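Local coordinates for protein alcohol oxidase (Myceliophthora thermophila, PDB 6F74) that probably acts as a secreted, FAD-dependent oxidase of the vanillyl-alcohol oxidase type, with its flavin tethered covalently to the protein, at residues Tyr80-Trp85 with Cys106-Tyr111; Thr86-Gln91 with Gly424-Val429; Thr157-Leu162 with Ser231-Ala236. All blocks are in the same frame, centred on the assembly; numbering follows the deposited sequence.

Interaction 1: Tyr80-Trp85 with Cys106-Tyr111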
loop_
_atom_site.group_PDB
_atom_site.type_symbol
_atom_site.label_atom_id
_atom_site.label_comp_id
_atom_site.label_asym_id
_atom_site.label_seq_id
_atom_site.Cartn_x
_atom_site.Cartn_y
_atom_site.Cartn_z
ATOM N N TYR A 80 -2.775 -7.972 26.673
ATOM C CA TYR A 80 -1.663 -7.288 26.011
ATOM C C TYR A 80 -1.916 -7.235 24.494
ATOM O O TYR A 80 -1.795 -6.187 23.858
ATOM C CB TYR A 80 -0.333 -8.002 26.300
ATOM C CG TYR A 80 0.824 -7.285 25.676
ATOM C CD1 TYR A 80 1.315 -6.134 26.250
ATOM C CD2 TYR A 80 1.384 -7.715 24.470
ATOM C CE1 TYR A 80 2.369 -5.444 25.696
ATOM C CE2 TYR A 80 2.436 -6.979 23.880
ATOM C CZ TYR A 80 2.919 -5.866 24.522
ATOM O OH TYR A 80 3.929 -5.106 23.964
ATOM N N VAL A 81 -2.288 -8.367 23.923
ATOM C CA VAL A 81 -2.550 -8.454 22.481
ATOM C C VAL A 81 -3.726 -7.571 22.077
ATOM O O VAL A 81 -3.686 -6.899 21.035
ATOM C CB VAL A 81 -2.767 -9.923 22.023
ATOM C CG1 VAL A 81 -3.209 -9.971 20.569
ATOM C CG2 VAL A 81 -1.466 -10.686 22.160
ATOM N N ASN A 82 -4.767 -7.566 22.908
ATOM C CA ASN A 82 -5.922 -6.705 22.621
ATOM C C ASN A 82 -5.520 -5.220 22.633
ATOM O O ASN A 82 -5.857 -4.476 21.741
ATOM C CB ASN A 82 -7.051 -6.981 23.612
ATOM C CG ASN A 82 -8.280 -6.180 23.293
ATOM O OD1 ASN A 82 -8.608 -5.230 24.008
ATOM N ND2 ASN A 82 -8.930 -6.510 22.176
ATOM N N LYS A 83 -4.748 -4.846 23.625
ATOM C CA LYS A 83 -4.270 -3.477 23.763
ATOM C C LYS A 83 -3.372 -3.058 22.597
ATOM O O LYS A 83 -3.477 -1.921 22.122
ATOM C CB LYS A 83 -3.517 -3.334 25.093
ATOM C CG LYS A 83 -2.908 -1.965 25.315
ATOM C CD LYS A 83 -1.994 -1.891 26.536
ATOM C CE LYS A 83 -1.648 -0.405 26.792
ATOM N NZ LYS A 83 -0.348 -0.213 27.522
ATOM N N MET A 84 -2.535 -3.970 22.106
ATOM C CA MET A 84 -1.505 -3.631 21.095
ATOM C C MET A 84 -1.883 -3.932 19.633
ATOM O O MET A 84 -1.084 -3.673 18.713
ATOM C CB MET A 84 -0.191 -4.338 21.418
ATOM C CG MET A 84 0.444 -3.981 22.734
ATOM S SD MET A 84 0.818 -2.270 22.945
ATOM C CE MET A 84 2.022 -1.880 21.638
ATOM N N TRP A 85 -3.104 -4.457 19.438
ATOM C CA TRP A 85 -3.623 -4.822 18.122
ATOM C C TRP A 85 -3.620 -3.692 17.110
ATOM O O TRP A 85 -3.409 -3.907 15.914
ATOM C CB TRP A 85 -5.073 -5.369 18.268
ATOM C CG TRP A 85 -5.550 -6.054 16.989
ATOM C CD1 TRP A 85 -6.212 -5.468 15.944
ATOM C CD2 TRP A 85 -5.329 -7.410 16.606
ATOM N NE1 TRP A 85 -6.441 -6.379 14.957
ATOM C CE2 TRP A 85 -5.910 -7.580 15.334
ATOM C CE3 TRP A 85 -4.707 -8.496 17.211
ATOM C CZ2 TRP A 85 -5.901 -8.818 14.648
ATOM C CZ3 TRP A 85 -4.693 -9.727 16.536
ATOM C CH2 TRP A 85 -5.268 -9.863 15.262
ATOM N N CYS A 106 -8.998 -15.051 13.799
ATOM C CA CYS A 106 -8.689 -15.181 15.216
ATOM C C CYS A 106 -8.656 -13.810 15.856
ATOM O O CYS A 106 -7.600 -13.201 16.014
ATOM C CB CYS A 106 -7.349 -15.925 15.390
ATOM S SG CYS A 106 -6.893 -16.171 17.113
ATOM N N ALA A 107 -9.842 -13.313 16.193
ATOM C CA ALA A 107 -10.002 -11.933 16.688
ATOM C C ALA A 107 -9.386 -11.764 18.080
ATOM O O ALA A 107 -9.449 -12.683 18.893
ATOM C CB ALA A 107 -11.475 -11.548 16.711
ATOM N N PRO A 108 -8.774 -10.601 18.361
ATOM C CA PRO A 108 -8.506 -10.329 19.772
ATOM C C PRO A 108 -9.823 -10.156 20.522
ATOM O O PRO A 108 -10.780 -9.650 19.944
ATOM C CB PRO A 108 -7.713 -9.041 19.734
ATOM C CG PRO A 108 -8.200 -8.345 18.520
ATOM C CD PRO A 108 -8.443 -9.445 17.519
ATOM N N VAL A 109 -9.863 -10.625 21.777
ATOM C CA VAL A 109 -11.088 -10.543 22.584
ATOM C C VAL A 109 -10.832 -9.551 23.703
ATOM O O VAL A 109 -9.841 -9.678 24.420
ATOM C CB VAL A 109 -11.499 -11.920 23.140
ATOM C CG1 VAL A 109 -12.822 -11.830 23.915
ATOM C CG2 VAL A 109 -11.640 -12.923 22.042
ATOM N N ASP A 110 -11.714 -8.564 23.822
ATOM C CA ASP A 110 -11.619 -7.555 24.866
ATOM C C ASP A 110 -12.521 -7.975 26.013
ATOM O O ASP A 110 -13.706 -7.642 26.058
ATOM C CB ASP A 110 -11.975 -6.170 24.308
ATOM C CG ASP A 110 -11.746 -5.048 25.294
ATOM O OD1 ASP A 110 -11.400 -5.270 26.471
ATOM O OD2 ASP A 110 -11.948 -3.914 24.843
ATOM N N TYR A 111 -11.946 -8.753 26.933
ATOM C CA TYR A 111 -12.698 -9.295 28.059
ATOM C C TYR A 111 -13.152 -8.201 29.023
ATOM O O TYR A 111 -14.271 -8.289 29.557
ATOM C CB TYR A 111 -11.883 -10.351 28.827
ATOM C CG TYR A 111 -11.827 -11.688 28.120
ATOM C CD1 TYR A 111 -12.903 -12.585 28.180
ATOM C CD2 TYR A 111 -10.703 -12.056 27.382
ATOM C CE1 TYR A 111 -12.852 -13.809 27.530
ATOM C CE2 TYR A 111 -10.633 -13.273 26.730
ATOM C CZ TYR A 111 -11.708 -14.147 26.797
ATOM O OH TYR A 111 -11.626 -15.332 26.130
#

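Interaction 2: Thr86-Gln91 with Gly424-Val429. With FAD (flavin-adenine dinucleotide), chain I.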
loop_
_atom_site.group_PDB
_atom_site.type_symbol
_atom_site.label_atom_id
_atom_site.label_comp_id
_atom_site.label_asym_id
_atom_site.label_seq_id
_atom_site.Cartn_x
_atom_site.Cartn_y
_atom_site.Cartn_z
ATOM N N THR A 86 -3.876 -2.473 17.575
ATOM C CA THR A 86 -3.921 -1.322 16.693
ATOM C C THR A 86 -2.528 -0.705 16.410
ATOM O O THR A 86 -2.414 0.261 15.629
ATOM C CB THR A 86 -4.930 -0.281 17.253
ATOM O OG1 THR A 86 -4.655 -0.060 18.655
ATOM C CG2 THR A 86 -6.403 -0.799 17.109
ATOM N N ASP A 87 -1.453 -1.270 16.958
ATOM C CA ASP A 87 -0.116 -0.668 16.834
ATOM C C ASP A 87 0.705 -1.286 15.710
ATOM O O ASP A 87 0.865 -2.503 15.636
ATOM C CB ASP A 87 0.661 -0.812 18.119
ATOM C CG ASP A 87 2.063 -0.281 17.977
ATOM O OD1 ASP A 87 2.181 0.897 17.636
ATOM O OD2 ASP A 87 3.043 -1.045 18.113
ATOM N N GLN A 88 1.261 -0.442 14.866
ATOM C CA GLN A 88 1.901 -0.934 13.639
ATOM C C GLN A 88 3.170 -1.773 13.930
ATOM O O GLN A 88 3.434 -2.751 13.213
ATOM C CB GLN A 88 2.262 0.218 12.718
ATOM C CG GLN A 88 1.063 1.002 12.225
ATOM C CD GLN A 88 1.426 2.135 11.271
ATOM O OE1 GLN A 88 2.403 2.060 10.552
ATOM N NE2 GLN A 88 0.597 3.165 11.231
ATOM N N ASP A 89 3.933 -1.373 14.964
ATOM C CA ASP A 89 5.172 -2.059 15.321
ATOM C C ASP A 89 4.862 -3.434 15.899
ATOM O O ASP A 89 5.565 -4.431 15.594
ATOM C CB ASP A 89 6.009 -1.269 16.342
ATOM C CG ASP A 89 6.648 -0.041 15.743
ATOM O OD1 ASP A 89 6.676 0.076 14.500
ATOM O OD2 ASP A 89 7.105 0.826 16.504
ATOM N N PHE A 90 3.828 -3.483 16.733
ATOM C CA PHE A 90 3.389 -4.748 17.308
ATOM C C PHE A 90 3.060 -5.733 16.180
ATOM O O PHE A 90 3.485 -6.870 16.209
ATOM C CB PHE A 90 2.170 -4.589 18.215
ATOM C CG PHE A 90 1.564 -5.900 18.608
ATOM C CD1 PHE A 90 2.219 -6.735 19.546
ATOM C CD2 PHE A 90 0.390 -6.360 18.000
ATOM C CE1 PHE A 90 1.688 -7.969 19.881
ATOM C CE2 PHE A 90 -0.144 -7.595 18.358
ATOM C CZ PHE A 90 0.503 -8.392 19.281
ATOM N N GLN A 91 2.307 -5.270 15.195
ATOM C CA GLN A 91 1.964 -6.111 14.048
ATOM C C GLN A 91 3.150 -6.458 13.134
ATOM O O GLN A 91 3.191 -7.562 12.630
ATOM C CB GLN A 91 0.831 -5.498 13.247
ATOM C CG GLN A 91 -0.501 -5.376 14.005
ATOM C CD GLN A 91 -1.147 -6.684 14.378
ATOM O OE1 GLN A 91 -0.642 -7.760 14.023
ATOM N NE2 GLN A 91 -2.298 -6.614 15.110
ATOM N N GLY A 424 4.741 11.470 8.026
ATOM C CA GLY A 424 5.435 10.531 8.909
ATOM C C GLY A 424 4.431 9.913 9.884
ATOM O O GLY A 424 4.632 9.933 11.095
ATOM N N LEU A 425 3.341 9.399 9.326
ATOM C CA LEU A 425 2.207 8.945 10.121
ATOM C C LEU A 425 2.423 7.544 10.702
ATOM O O LEU A 425 3.084 6.672 10.087
ATOM C CB LEU A 425 0.926 8.976 9.277
ATOM C CG LEU A 425 0.546 10.327 8.646
ATOM C CD1 LEU A 425 -0.689 10.214 7.791
ATOM C CD2 LEU A 425 0.359 11.442 9.705
ATOM N N HIS A 426 1.867 7.358 11.890
ATOM C CA HIS A 426 1.872 6.081 12.590
ATOM C C HIS A 426 0.437 5.944 13.150
ATOM O O HIS A 426 0.231 5.863 14.350
ATOM C CB HIS A 426 2.888 6.150 13.732
ATOM C CG HIS A 426 3.224 4.817 14.324
ATOM N ND1 HIS A 426 2.352 4.062 15.102
ATOM C CD2 HIS A 426 4.372 4.103 14.248
ATOM C CE1 HIS A 426 2.942 2.922 15.437
ATOM N NE2 HIS A 426 4.190 2.952 14.986
ATOM N N ASP A 427 -0.547 5.958 12.256
ATOM C CA ASP A 427 -1.949 5.915 12.649
ATOM C C ASP A 427 -2.361 4.519 13.134
ATOM O O ASP A 427 -1.679 3.528 12.832
ATOM C CB ASP A 427 -2.819 6.325 11.455
ATOM C CG ASP A 427 -2.778 7.821 11.194
ATOM O OD1 ASP A 427 -2.422 8.603 12.123
ATOM O OD2 ASP A 427 -3.117 8.209 10.057
ATOM N N PRO A 428 -3.496 4.432 13.843
ATOM C CA PRO A 428 -3.971 3.110 14.266
ATOM C C PRO A 428 -4.330 2.241 13.078
ATOM O O PRO A 428 -4.810 2.761 12.080
ATOM C CB PRO A 428 -5.219 3.426 15.118
ATOM C CG PRO A 428 -5.084 4.889 15.462
ATOM C CD PRO A 428 -4.436 5.504 14.252
ATOM N N VAL A 429 -4.101 0.936 13.208
ATOM C CA VAL A 429 -4.314 -0.060 12.143
ATOM C C VAL A 429 -5.089 -1.246 12.761
ATOM O O VAL A 429 -5.767 -1.075 13.771
ATOM C CB VAL A 429 -2.972 -0.535 11.546
ATOM C CG1 VAL A 429 -2.288 0.613 10.805
ATOM C CG2 VAL A 429 -2.049 -1.099 12.621
HETATM P PA FAD I . 4.161 -6.899 2.605
HETATM O O1A FAD I . 2.793 -7.326 3.132
HETATM O O2A FAD I . 5.351 -7.393 3.366
HETATM O O5B FAD I . 4.242 -7.359 1.097
HETATM C C5B FAD I . 3.365 -6.799 0.159
HETATM C C4B FAD I . 3.438 -7.606 -1.125
HETATM O O4B FAD I . 4.754 -7.456 -1.630
HETATM C C3B FAD I . 3.224 -9.093 -0.994
HETATM O O3B FAD I . 2.698 -9.559 -2.242
HETATM C C2B FAD I . 4.614 -9.663 -0.855
HETATM O O2B FAD I . 4.793 -10.975 -1.403
HETATM C C1B FAD I . 5.425 -8.707 -1.688
HETATM N N9A FAD I . 6.811 -8.490 -1.262
HETATM C C8A FAD I . 7.220 -7.851 -0.157
HETATM N N7A FAD I . 8.565 -7.802 -0.101
HETATM C C5A FAD I . 9.015 -8.410 -1.194
HETATM C C6A FAD I . 10.350 -8.679 -1.730
HETATM N N6A FAD I . 11.408 -8.244 -1.008
HETATM N N1A FAD I . 10.430 -9.356 -2.905
HETATM C C2A FAD I . 9.316 -9.761 -3.568
HETATM N N3A FAD I . 8.050 -9.523 -3.137
HETATM C C4A FAD I . 7.862 -8.856 -1.969
HETATM N N1 FAD I . 1.232 2.968 0.439
HETATM C C2 FAD I . 1.467 4.166 -0.143
HETATM O O2 FAD I . 1.592 4.216 -1.394
HETATM N N3 FAD I . 1.598 5.299 0.575
HETATM C C4 FAD I . 1.470 5.324 1.913
HETATM O O4 FAD I . 1.573 6.378 2.575
HETATM C C4X FAD I . 1.193 4.059 2.627
HETATM N N5 FAD I . 1.045 4.023 3.967
HETATM C C5X FAD I . 0.801 2.846 4.594
HETATM C C6 FAD I . 0.670 2.825 5.982
HETATM C C7 FAD I . 0.440 1.647 6.672
HETATM C C7M FAD I . 0.301 1.808 8.166
HETATM C C8 FAD I . 0.343 0.364 5.920
HETATM C C8M FAD I . 0.139 -0.981 6.603
HETATM C C9 FAD I . 0.448 0.384 4.533
HETATM C C9A FAD I . 0.684 1.573 3.822
HETATM N N10 FAD I . 0.831 1.626 2.408
HETATM C C10 FAD I . 1.078 2.858 1.787
HETATM C "C1'" FAD I . 0.646 0.441 1.537
HETATM C "C2'" FAD I . 1.836 -0.316 1.048
HETATM O "O2'" FAD I . 2.341 0.380 -0.089
HETATM C "C3'" FAD I . 1.397 -1.714 0.600
HETATM O "O3'" FAD I . 0.627 -2.379 1.618
HETATM C "C4'" FAD I . 2.584 -2.579 0.200
HETATM O "O4'" FAD I . 2.119 -3.865 -0.220
HETATM C "C5'" FAD I . 3.577 -2.719 1.343
HETATM O "O5'" FAD I . 4.679 -3.517 0.948
HETATM P P FAD I . 5.363 -4.300 2.141
HETATM O O1P FAD I . 5.626 -3.360 3.285
HETATM O O2P FAD I . 6.488 -5.075 1.539
HETATM O O3P FAD I . 4.144 -5.277 2.561
HETATM O O HOH W 1 4.107 4.114 10.046
#

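Interaction 3: Thr157-Leu162 with Ser231-Ala236. With FAD (flavin-adenine dinucleotide), chain I.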
loop_
_atom_site.group_PDB
_atom_site.type_symbol
_atom_site.label_atom_id
_atom_site.label_comp_id
_atom_site.label_asym_id
_atom_site.label_seq_id
_atom_site.Cartn_x
_atom_site.Cartn_y
_atom_site.Cartn_z
ATOM N N THR A 157 7.032 -6.994 5.563
ATOM C CA THR A 157 6.437 -6.347 6.743
ATOM C C THR A 157 5.006 -6.775 7.164
ATOM O O THR A 157 4.582 -6.467 8.278
ATOM C CB THR A 157 6.371 -4.800 6.539
ATOM O OG1 THR A 157 5.414 -4.492 5.514
ATOM C CG2 THR A 157 7.771 -4.224 6.175
ATOM N N GLY A 158 4.262 -7.455 6.301
ATOM C CA GLY A 158 2.854 -7.729 6.546
ATOM C C GLY A 158 1.918 -6.530 6.478
ATOM O O GLY A 158 0.787 -6.591 6.962
ATOM N N HIS A 159 2.354 -5.465 5.813
ATOM C CA HIS A 159 1.511 -4.287 5.633
ATOM C C HIS A 159 0.384 -4.479 4.642
ATOM O O HIS A 159 -0.522 -3.681 4.650
ATOM C CB HIS A 159 2.336 -3.038 5.188
ATOM C CG HIS A 159 2.638 -2.110 6.317
ATOM N ND1 HIS A 159 1.709 -1.209 6.841
ATOM C CD2 HIS A 159 3.707 -2.083 7.151
ATOM C CE1 HIS A 159 2.299 -0.563 7.845
ATOM N NE2 HIS A 159 3.486 -1.088 8.064
ATOM N N ASP A 160 0.449 -5.485 3.765
ATOM C CA ASP A 160 -0.475 -5.551 2.656
ATOM C C ASP A 160 -1.949 -5.493 3.072
ATOM O O ASP A 160 -2.332 -6.036 4.125
ATOM C CB ASP A 160 -0.293 -6.817 1.826
ATOM C CG ASP A 160 -0.678 -6.623 0.394
ATOM O OD1 ASP A 160 0.038 -5.869 -0.280
ATOM O OD2 ASP A 160 -1.689 -7.200 -0.051
ATOM N N LEU A 161 -2.734 -4.840 2.220
ATOM C CA LEU A 161 -4.177 -4.671 2.407
ATOM C C LEU A 161 -5.013 -5.734 1.690
ATOM O O LEU A 161 -6.188 -5.896 2.010
ATOM C CB LEU A 161 -4.628 -3.296 1.876
ATOM C CG LEU A 161 -4.241 -1.999 2.605
ATOM C CD1 LEU A 161 -2.779 -1.606 2.443
ATOM C CD2 LEU A 161 -5.110 -0.865 2.054
ATOM N N LEU A 162 -4.391 -6.450 0.744
ATOM C CA LEU A 162 -5.058 -7.376 -0.166
ATOM C C LEU A 162 -4.744 -8.880 0.028
ATOM O O LEU A 162 -5.101 -9.718 -0.822
ATOM C CB LEU A 162 -4.741 -6.960 -1.603
ATOM C CG LEU A 162 -5.568 -5.864 -2.282
ATOM C CD1 LEU A 162 -5.456 -4.544 -1.551
ATOM C CD2 LEU A 162 -5.049 -5.712 -3.707
ATOM N N SER A 231 3.653 7.102 5.508
ATOM C CA SER A 231 3.901 6.364 6.727
ATOM C C SER A 231 5.267 5.681 6.615
ATOM O O SER A 231 5.575 5.109 5.569
ATOM C CB SER A 231 2.821 5.317 6.896
ATOM O OG SER A 231 1.534 5.949 7.001
ATOM N N PRO A 232 6.099 5.728 7.680
ATOM C CA PRO A 232 7.441 5.140 7.539
ATOM C C PRO A 232 7.585 3.653 7.836
ATOM O O PRO A 232 8.688 3.117 7.678
ATOM C CB PRO A 232 8.288 5.941 8.563
ATOM C CG PRO A 232 7.390 7.042 9.026
ATOM C CD PRO A 232 6.025 6.502 8.920
ATOM N N SER A 233 6.511 3.010 8.284
ATOM C CA SER A 233 6.559 1.580 8.649
ATOM C C SER A 233 6.571 0.584 7.471
ATOM O O SER A 233 7.199 -0.479 7.578
ATOM C CB SER A 233 5.422 1.246 9.610
ATOM O OG SER A 233 5.380 -0.155 9.899
ATOM N N PRO A 234 5.885 0.896 6.347
ATOM C CA PRO A 234 5.908 -0.039 5.227
ATOM C C PRO A 234 7.286 -0.282 4.646
ATOM O O PRO A 234 8.158 0.557 4.768
ATOM C CB PRO A 234 5.011 0.635 4.210
ATOM C CG PRO A 234 4.047 1.384 5.033
ATOM C CD PRO A 234 4.891 1.945 6.129
ATOM N N GLY A 235 7.445 -1.421 3.992
ATOM C CA GLY A 235 8.710 -1.819 3.354
ATOM C C GLY A 235 9.095 -0.893 2.232
ATOM O O GLY A 235 8.204 -0.336 1.539
ATOM N N ALA A 236 10.404 -0.690 2.068
ATOM C CA ALA A 236 10.927 0.179 1.018
ATOM C C ALA A 236 11.032 -0.513 -0.333
ATOM O O ALA A 236 10.945 0.170 -1.350
ATOM C CB ALA A 236 12.287 0.727 1.406
HETATM P PA FAD I . 4.161 -6.899 2.605
HETATM O O1A FAD I . 2.793 -7.326 3.132
HETATM O O2A FAD I . 5.351 -7.393 3.366
HETATM O O5B FAD I . 4.242 -7.359 1.097
HETATM C C5B FAD I . 3.365 -6.799 0.159
HETATM C C4B FAD I . 3.438 -7.606 -1.125
HETATM O O4B FAD I . 4.754 -7.456 -1.630
HETATM C C3B FAD I . 3.224 -9.093 -0.994
HETATM O O3B FAD I . 2.698 -9.559 -2.242
HETATM C C2B FAD I . 4.614 -9.663 -0.855
HETATM O O2B FAD I . 4.793 -10.975 -1.403
HETATM C C1B FAD I . 5.425 -8.707 -1.688
HETATM N N9A FAD I . 6.811 -8.490 -1.262
HETATM C C8A FAD I . 7.220 -7.851 -0.157
HETATM N N7A FAD I . 8.565 -7.802 -0.101
HETATM C C5A FAD I . 9.015 -8.410 -1.194
HETATM C C6A FAD I . 10.350 -8.679 -1.730
HETATM N N6A FAD I . 11.408 -8.244 -1.008
HETATM N N1A FAD I . 10.430 -9.356 -2.905
HETATM C C2A FAD I . 9.316 -9.761 -3.568
HETATM N N3A FAD I . 8.050 -9.523 -3.137
HETATM C C4A FAD I . 7.862 -8.856 -1.969
HETATM N N1 FAD I . 1.232 2.968 0.439
HETATM C C2 FAD I . 1.467 4.166 -0.143
HETATM O O2 FAD I . 1.592 4.216 -1.394
HETATM N N3 FAD I . 1.598 5.299 0.575
HETATM C C4 FAD I . 1.470 5.324 1.913
HETATM O O4 FAD I . 1.573 6.378 2.575
HETATM C C4X FAD I . 1.193 4.059 2.627
HETATM N N5 FAD I . 1.045 4.023 3.967
HETATM C C5X FAD I . 0.801 2.846 4.594
HETATM C C6 FAD I . 0.670 2.825 5.982
HETATM C C7 FAD I . 0.440 1.647 6.672
HETATM C C7M FAD I . 0.301 1.808 8.166
HETATM C C8 FAD I . 0.343 0.364 5.920
HETATM C C8M FAD I . 0.139 -0.981 6.603
HETATM C C9 FAD I . 0.448 0.384 4.533
HETATM C C9A FAD I . 0.684 1.573 3.822
HETATM N N10 FAD I . 0.831 1.626 2.408
HETATM C C10 FAD I . 1.078 2.858 1.787
HETATM C "C1'" FAD I . 0.646 0.441 1.537
HETATM C "C2'" FAD I . 1.836 -0.316 1.048
HETATM O "O2'" FAD I . 2.341 0.380 -0.089
HETATM C "C3'" FAD I . 1.397 -1.714 0.600
HETATM O "O3'" FAD I . 0.627 -2.379 1.618
HETATM C "C4'" FAD I . 2.584 -2.579 0.200
HETATM O "O4'" FAD I . 2.119 -3.865 -0.220
HETATM C "C5'" FAD I . 3.577 -2.719 1.343
HETATM O "O5'" FAD I . 4.679 -3.517 0.948
HETATM P P FAD I . 5.363 -4.300 2.141
HETATM O O1P FAD I . 5.626 -3.360 3.285
HETATM O O2P FAD I . 6.488 -5.075 1.539
HETATM O O3P FAD I . 4.144 -5.277 2.561
#

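Interaction 1: Tyr80-Trp85 with Cys106-Tyr111
Trp85 lays one face of its indole over the ring of Pro108, whose CD sits above the centre of the six-membered ring, 3.6 Å from the centroid and 2° off the normal, a CH-pi contact. CG of the same proline lies 3.6 Å from CD2 of Trp85, at the seam of the two indole rings. CG of Trp85 is anti to its backbone N (chi1 -167°), which brings the indole across to 106-111. Its NE1 donates to the backbone O of Gly430. Three residues earlier, the amide of Asn82 spans Pro108 and Asp110: ND2 is 3.7 Å from CB of Pro108, and OD1 lies 3.4 Å from CG of Asp110, the amide and carboxylate planes 43° apart. Putting an alanine at Trp85 would probably leave the Pro108 ring without its aromatic cover and the Gly430 carbonyl without its indole donor. The irregular segment is also fixed elsewhere, Cys106 by its disulfide to Cys120 and Asp110 OD1 by Ala113 N. With neither a hydrogen bond nor a salt bridge between the segments, the CH-pi and van der Waals contact of Trp85 and Pro108 carries the apolar half, and the Asn82 amide only abuts the Asp110 carboxylate.

Interaction 2: Thr86-Gln91 with Gly424-Val429
Gln88 reaches across to the loop 424-429, where its NE2 donates to Asp427 O at 2.8 Å in a nearly straight bond (170°), lying in the carbonyl plane on a lone pair. The other end of the amide is also used: OE1 accepts a hydrogen bond from a water that also donates to Leu425 O, so one side chain holds two loop carbonyls, one directly and one through water. Its extended chain runs past Val429, with CG 3.7 Å from CG1 of that valine, while CB lies off-centre over a face of the His426 imidazole. Asp87 OD1 approaches the edge of this imidazole in its plane, 3.1 Å from CE1. Val429 N donates to Thr86 O at 3.0 Å, pinning the loop to the residue before the N-cap. Asp87 is that N-cap, of helix 88-93: its OD2 accepts from Phe90 N at 2.9 Å, from above the carboxylate plane, which steadies the carboxylate beside His426. Farther out, Gln91 NE2 donates a hydrogen bond to Trp85 O, and Leu425 pairs through its backbone with Gly230. Gln88 and Val429 both touch flavin C7M, making this capped helix start and its loop a wall of the FAD pocket at the dimethylbenzene edge.

Interaction 3: Thr157-Leu162 with Ser231-Ala236
His159 and Ser233 meet in the FAD-binding domain of the PCMH, or vanillyl-alcohol oxidase, fold, at the histidyl-flavin linkage, where ND1 of His159 is bonded covalently to C8M of the flavin at 1.6 Å. The other nitrogen of the imidazole is engaged as well: NE2 donates to Ser233 OG at 2.8 Å, nearly straight (172°) and within the ring plane. Ser233 OG is anti to its backbone N (chi1 175°), an orientation that carries the hydroxyl to the imidazole edge. Over one face of that ring sits Pro234, its CG 3.8 Å from the centroid and 5° off the normal in a CH-pi contact. The same CG touches the flavin at C9A, 3.6 Å away, so the proline fills the angle between imidazole and isoalloxazine. With the covalent bond at one nitrogen, the hydrogen bond at the other and the proline on a face, the rotation of the histidine is fixed. Away from this dense centre the contact thins to a single methyl, CG2 of Thr157, 3.6 Å from Gly235 N, and beyond His159 the chain turns from 231-236 to the cofactor. This sparser side is buried too and faces the pyrophosphate of the cofactor. Thr157 N and Gly158 N both donate to O2A, while Asp160 N serves O1A. Asp160 also forms a salt bridge with Arg164 and closes an Asx turn to Leu162 N. Thr157 OG1 accepts from His159 N in an ST turn. On the neighbouring phosphate the two segments share one oxygen, O1P, which receives Thr157 OG1 at 2.5 Å and Gly235 N at 2.8 Å.

Overall arrangement
From the N terminus, helix 75-84 enters interaction 1, and helix 88-93 follows at once into interaction 2. Interaction 1 closes a short loop when the chain returns at 106-111; interaction 2 closes a far longer one at 424-429, so the two cross in sequence, and they touch where Met84 and Val81 pack on Phe90. Interaction 3 opens and closes entirely within the long span between the halves of interaction 2, joining the loop after strand 152-155 to the one before helix 239-242. It abuts interaction 2 through Leu425 against Pro232 and Ser231, and both reach FAD. Together they join helices 75-84 and 88-93, the loop leading into strand 435-440 and the two loops that hold the flavin.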